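Local coordinates for ABC transporter, substrate binding protein (Aeropyrum pernix, PDB 3EAF) that probably binds a small solute outside the membrane and delivers it to an ABC transporter for uptake, and holds a magnesium ion in this crystal, at residues L10-G15 with Y57-T62; T42-R47 with V307-L312. All coordinates share one frame; numbering follows the deposited sequence.

Interaction 1. Residues L10-G15 with Y57-T62; sequences LVDETG and YAYNPT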
loop_
_atom_site.group_PDB
_atom_site.type_symbol
_atom_site.label_atom_id
_atom_site.label_comp_id
_atom_site.label_asym_id
_atom_site.label_seq_id
_atom_site.Cartn_x
_atom_site.Cartn_y
_atom_site.Cartn_z
ATOM N N LEU A 10 13.432 -1.495 -4.975
ATOM C CA LEU A 10 13.207 -2.909 -4.710
ATOM C C LEU A 10 11.767 -3.276 -5.071
ATOM O O LEU A 10 10.820 -2.739 -4.496
ATOM C CB LEU A 10 13.498 -3.211 -3.234
ATOM C CG LEU A 10 13.653 -4.670 -2.803
ATOM C CD1 LEU A 10 15.034 -5.212 -3.163
ATOM C CD2 LEU A 10 13.400 -4.784 -1.305
ATOM N N VAL A 11 11.612 -4.171 -6.040
ATOM C CA VAL A 11 10.288 -4.511 -6.570
ATOM C C VAL A 11 10.051 -6.014 -6.668
ATOM O O VAL A 11 10.995 -6.807 -6.689
ATOM C CB VAL A 11 10.023 -3.844 -7.953
ATOM C CG1 VAL A 11 9.960 -2.322 -7.818
ATOM C CG2 VAL A 11 11.070 -4.257 -9.003
ATOM N N ASP A 12 8.778 -6.401 -6.716
ATOM C CA ASP A 12 8.418 -7.773 -7.040
ATOM C C ASP A 12 7.751 -7.805 -8.410
ATOM O O ASP A 12 6.564 -7.505 -8.540
ATOM C CB ASP A 12 7.501 -8.373 -5.968
ATOM C CG ASP A 12 7.134 -9.819 -6.256
ATOM O OD1 ASP A 12 7.649 -10.380 -7.250
ATOM O OD2 ASP A 12 6.333 -10.398 -5.490
ATOM N N GLU A 13 8.521 -8.173 -9.429
ATOM C CA GLU A 13 8.012 -8.242 -10.795
ATOM C C GLU A 13 7.685 -9.659 -11.264
ATOM O O GLU A 13 6.998 -9.838 -12.272
ATOM C CB GLU A 13 9.012 -7.602 -11.758
ATOM C CG GLU A 13 9.128 -6.093 -11.610
ATOM C CD GLU A 13 10.093 -5.481 -12.605
ATOM O OE1 GLU A 13 11.052 -6.174 -13.011
ATOM O OE2 GLU A 13 9.893 -4.303 -12.982
ATOM N N THR A 14 8.166 -10.660 -10.534
ATOM C CA THR A 14 8.073 -12.046 -10.997
ATOM C C THR A 14 7.591 -13.024 -9.923
ATOM O O THR A 14 7.330 -14.193 -10.224
ATOM C CB THR A 14 9.438 -12.547 -11.544
ATOM O OG1 THR A 14 10.474 -12.279 -10.585
ATOM C CG2 THR A 14 9.770 -11.869 -12.880
ATOM N N GLY A 15 7.483 -12.551 -8.684
ATOM C CA GLY A 15 7.097 -13.403 -7.552
ATOM C C GLY A 15 5.613 -13.419 -7.211
ATOM O O GLY A 15 4.776 -13.007 -8.021
ATOM N N TYR A 57 13.287 -8.571 -6.656
ATOM C CA TYR A 57 13.645 -9.565 -5.640
ATOM C C TYR A 57 12.610 -10.677 -5.486
ATOM O O TYR A 57 12.807 -11.611 -4.690
ATOM C CB TYR A 57 13.960 -8.888 -4.299
ATOM C CG TYR A 57 12.770 -8.584 -3.405
ATOM C CD1 TYR A 57 12.627 -9.220 -2.168
ATOM C CD2 TYR A 57 11.806 -7.651 -3.777
ATOM C CE1 TYR A 57 11.550 -8.941 -1.330
ATOM C CE2 TYR A 57 10.719 -7.362 -2.951
ATOM C CZ TYR A 57 10.603 -8.010 -1.724
ATOM O OH TYR A 57 9.542 -7.727 -0.895
ATOM N N ALA A 58 11.514 -10.567 -6.245
ATOM C CA ALA A 58 10.456 -11.586 -6.293
ATOM C C ALA A 58 9.874 -11.998 -4.924
ATOM O O ALA A 58 9.498 -13.158 -4.721
ATOM C CB ALA A 58 10.943 -12.830 -7.087
ATOM N N TYR A 59 9.812 -11.038 -3.998
ATOM C CA TYR A 59 9.267 -11.234 -2.638
ATOM C C TYR A 59 10.110 -12.179 -1.776
ATOM O O TYR A 59 9.695 -12.575 -0.688
ATOM C CB TYR A 59 7.809 -11.709 -2.690
ATOM C CG TYR A 59 6.925 -11.177 -1.584
ATOM C CD1 TYR A 59 6.653 -9.816 -1.478
ATOM C CD2 TYR A 59 6.340 -12.042 -0.654
ATOM C CE1 TYR A 59 5.822 -9.320 -0.468
ATOM C CE2 TYR A 59 5.518 -11.557 0.356
ATOM C CZ TYR A 59 5.265 -10.199 0.443
ATOM O OH TYR A 59 4.445 -9.732 1.441
ATOM N N ASN A 60 11.287 -12.540 -2.279
ATOM C CA ASN A 60 12.216 -13.445 -1.600
ATOM C C ASN A 60 13.023 -12.679 -0.536
ATOM O O ASN A 60 13.774 -11.758 -0.874
ATOM C CB ASN A 60 13.141 -14.087 -2.648
ATOM C CG ASN A 60 14.099 -15.112 -2.060
ATOM O OD1 ASN A 60 14.614 -14.948 -0.949
ATOM N ND2 ASN A 60 14.371 -16.165 -2.829
ATOM N N PRO A 61 12.855 -13.044 0.750
ATOM C CA PRO A 61 13.500 -12.333 1.864
ATOM C C PRO A 61 15.026 -12.433 1.910
ATOM O O PRO A 61 15.681 -11.522 2.429
ATOM C CB PRO A 61 12.889 -12.985 3.110
ATOM C CG PRO A 61 12.366 -14.286 2.655
ATOM C CD PRO A 61 12.001 -14.151 1.220
ATOM N N THR A 62 15.584 -13.526 1.389
ATOM C CA THR A 62 17.035 -13.682 1.289
ATOM C C THR A 62 17.571 -12.683 0.269
ATOM O O THR A 62 18.514 -11.931 0.555
ATOM C CB THR A 62 17.423 -15.126 0.882
ATOM O OG1 THR A 62 16.889 -16.041 1.848
ATOM C CG2 THR A 62 18.964 -15.296 0.819
#
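The Tyr57 ring is sandwiched between Leu10 CD2, which lies 4.1 Å from the ring centroid as a CH-pi contact, and, over its opposite face, the backbone N of Tyr59. At the ring edge Val11 O lies near the plane, 3.1 Å from Tyr57 CD2, and Asn60 O is in plane. This is the carboxyl end of two adjacent parallel strands, 3-11 and 47-56, in the open sheet of a periplasmic-binding-protein lobe. Between the two segments one backbone hydrogen bond forms, Tyr57 N to Val11 O at 2.9 Å; Val11 also bonds to Arg55 of the neighbouring strand. With CG between the backbone N and carbonyl carbon (chi1 85°), the ring folds back against Leu10, and its hydroxyl goes to Asp87.

Beyond Tyr57 a type I' turn closes through Asn60 N and Tyr57 O, bringing Ala58 against the 12-15 loop. The Asp12 carboxylate lies against the turn, OD1 3.2 Å from Ala58 CA and OD2 3.4 Å from Tyr59 CB. OD1 also accepts Gly15 N through its syn lone pair at 2.6 Å, an Asx motif, while OD2 bonds the Thr17 hydroxyl. With an alanine here, Gly15 N and Thr17 would probably lose their partner and this face of the turn its packing. Gly15 suits its place because a beta carbon would run into Ala58 O. Thr14 OG1, bonded to Asp56, rests 3.6 Å from Ala58 CB.

Interaction 2. Residues T42-R47 with V307-L312; sequences TKDGVR and VTSQDL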
loop_
_atom_site.group_PDB
_atom_site.type_symbol
_atom_site.label_atom_id
_atom_site.label_comp_id
_atom_site.label_asym_id
_atom_site.label_seq_id
_atom_site.Cartn_x
_atom_site.Cartn_y
_atom_site.Cartn_z
ATOM N N THR A 42 16.730 21.510 -5.257
ATOM C CA THR A 42 16.818 21.763 -3.827
ATOM C C THR A 42 16.307 23.174 -3.499
ATOM O O THR A 42 16.045 23.970 -4.405
ATOM C CB THR A 42 18.267 21.611 -3.331
ATOM O OG1 THR A 42 19.124 22.502 -4.060
ATOM C CG2 THR A 42 18.756 20.173 -3.515
ATOM N N LYS A 43 16.176 23.479 -2.206
ATOM C CA LYS A 43 15.740 24.807 -1.742
ATOM C C LYS A 43 16.608 25.957 -2.265
ATOM O O LYS A 43 16.097 27.039 -2.556
ATOM C CB LYS A 43 15.676 24.861 -0.211
ATOM C CG LYS A 43 14.398 24.284 0.385
ATOM C CD LYS A 43 14.189 24.737 1.833
ATOM C CE LYS A 43 15.223 24.151 2.790
ATOM N NZ LYS A 43 15.078 24.667 4.190
ATOM N N ASP A 44 17.912 25.716 -2.384
ATOM C CA ASP A 44 18.843 26.722 -2.909
ATOM C C ASP A 44 19.072 26.606 -4.428
ATOM O O ASP A 44 20.010 27.193 -4.972
ATOM C CB ASP A 44 20.171 26.679 -2.144
ATOM C CG ASP A 44 20.779 25.292 -2.103
ATOM O OD1 ASP A 44 22.023 25.194 -2.135
ATOM O OD2 ASP A 44 20.023 24.300 -2.043
ATOM N N GLY A 45 18.216 25.843 -5.103
ATOM C CA GLY A 45 18.192 25.811 -6.563
ATOM C C GLY A 45 19.221 24.963 -7.286
ATOM O O GLY A 45 19.464 25.176 -8.471
ATOM N N VAL A 46 19.818 23.998 -6.595
ATOM C CA VAL A 46 20.725 23.036 -7.241
ATOM C C VAL A 46 19.929 21.862 -7.832
ATOM O O VAL A 46 19.112 21.248 -7.140
ATOM C CB VAL A 46 21.811 22.512 -6.264
ATOM C CG1 VAL A 46 22.644 21.413 -6.907
ATOM C CG2 VAL A 46 22.709 23.649 -5.800
ATOM N N ARG A 47 20.163 21.561 -9.110
ATOM C CA ARG A 47 19.478 20.456 -9.762
ATOM C C ARG A 47 19.960 19.119 -9.227
ATOM O O ARG A 47 21.163 18.905 -9.031
ATOM C CB ARG A 47 19.632 20.491 -11.286
ATOM C CG ARG A 47 18.814 19.416 -11.998
ATOM C CD ARG A 47 18.656 19.714 -13.462
ATOM N NE ARG A 47 17.730 18.784 -14.107
ATOM C CZ ARG A 47 17.356 18.868 -15.379
ATOM N NH1 ARG A 47 17.831 19.837 -16.153
ATOM N NH2 ARG A 47 16.507 17.981 -15.882
ATOM N N VAL A 307 15.054 20.243 1.080
ATOM C CA VAL A 307 16.393 20.361 1.674
ATOM C C VAL A 307 17.327 21.256 0.857
ATOM O O VAL A 307 17.089 21.506 -0.330
ATOM C CB VAL A 307 17.071 18.978 1.932
ATOM C CG1 VAL A 307 16.219 18.124 2.852
ATOM C CG2 VAL A 307 17.371 18.237 0.634
ATOM N N THR A 308 18.373 21.750 1.513
ATOM C CA THR A 308 19.458 22.444 0.833
ATOM C C THR A 308 20.415 21.406 0.255
ATOM O O THR A 308 20.479 20.273 0.743
ATOM C CB THR A 308 20.240 23.391 1.782
ATOM O OG1 THR A 308 20.931 22.629 2.777
ATOM C CG2 THR A 308 19.306 24.389 2.459
ATOM N N SER A 309 21.150 21.792 -0.788
ATOM C CA SER A 309 22.134 20.911 -1.409
ATOM C C SER A 309 23.269 20.561 -0.445
ATOM O O SER A 309 23.796 19.448 -0.484
ATOM C CB SER A 309 22.689 21.533 -2.695
ATOM O OG SER A 309 23.212 22.826 -2.452
ATOM N N GLN A 310 23.635 21.509 0.417
ATOM C CA GLN A 310 24.656 21.268 1.439
ATOM C C GLN A 310 24.186 20.152 2.369
ATOM O O GLN A 310 24.926 19.205 2.641
ATOM C CB GLN A 310 24.941 22.539 2.250
ATOM C CG GLN A 310 25.608 23.677 1.461
ATOM C CD GLN A 310 24.631 24.498 0.619
ATOM O OE1 GLN A 310 23.414 24.479 0.840
ATOM N NE2 GLN A 310 25.171 25.237 -0.348
ATOM N N ASP A 311 22.940 20.273 2.826
ATOM C CA ASP A 311 22.308 19.292 3.708
ATOM C C ASP A 311 22.242 17.913 3.050
ATOM O O ASP A 311 22.579 16.904 3.675
ATOM C CB ASP A 311 20.901 19.774 4.079
ATOM C CG ASP A 311 20.436 19.272 5.436
ATOM O OD1 ASP A 311 21.196 18.545 6.118
ATOM O OD2 ASP A 311 19.288 19.611 5.815
ATOM N N LEU A 312 21.822 17.881 1.786
ATOM C CA LEU A 312 21.722 16.630 1.029
ATOM C C LEU A 312 23.087 15.958 0.863
ATOM O O LEU A 312 23.209 14.744 1.036
ATOM C CB LEU A 312 21.051 16.861 -0.335
ATOM C CG LEU A 312 20.596 15.634 -1.140
ATOM C CD1 LEU A 312 19.577 14.789 -0.383
ATOM C CD2 LEU A 312 20.034 16.060 -2.501
#
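Helix 309-315 starts against the hairpin loop between the antiparallel strands 40-41 and 47-56, and the loop's Asp44 lies across the helix amino end, meeting Ser309 with both carboxylate oxygens. Asp44 OD1 uses its syn lone pair for Ser309 OG at 2.7 Å, while OD2 takes Ser309 N, the amide of the first helical residue, at 3.0 Å. A negative group beside the helix start is probably favoured by the helix dipole and by the amides that point out of its first turn, and an aspartate is short enough to deliver both oxygens from within a tight turn. The helix has its own N-cap as well: Thr308 OG1 accepts Asp311 N.

Asp44 is in turn held by its own loop. Thr42 OG1 gives its proton to Asp44 OD2 at 2.8 Å, coming from above the carboxylate plane, and Ser309 N arrives from the other face, so this oxygen is gripped by two donors. Placed between the backbone N and carbonyl carbon (chi1 57°), the same hydroxyl also accepts Val46 N, which ties the side chain to the hairpin.

A backbone bond, Lys43 N to Val307 O, is almost straight at 170°, and Thr42 CB presses on that carbonyl, 3.2 Å from Val307 O. Val46 CG2 packs on Ser309 at 3.5 Å from its OG. Thr308 N is buried without a partner.

Behind this polar surface, Leu312 packs on Ile5 of strand 3-11, Val48 of strand 47-56 and Leu320 of helix 317-326, and Val307 touches Ala323 of that last helix, which carries the magnesium ligand Glu325.

The two contacts sit at opposite ends of strand 47-56, and strand 3-11 serves both: its carboxyl end enters interaction 1, and its early residues Leu3 and Ile5 pack against interaction 2. Interaction 1 lies nearer the middle, its centre about 16 Å from the chain centre against about 30 Å, with one exposed residue among eight touching, against three of nine. It joins sheet-end loops chiefly through a tyrosine ring packed on a leucine; Tyr59 may face the cleft, where it bonds a glycerol probably from the crystallisation liquor. Interaction 2, at the far tip, is more polar, its carboxylate and hydroxyls tying a hairpin to a helix start from a distant part of the chain.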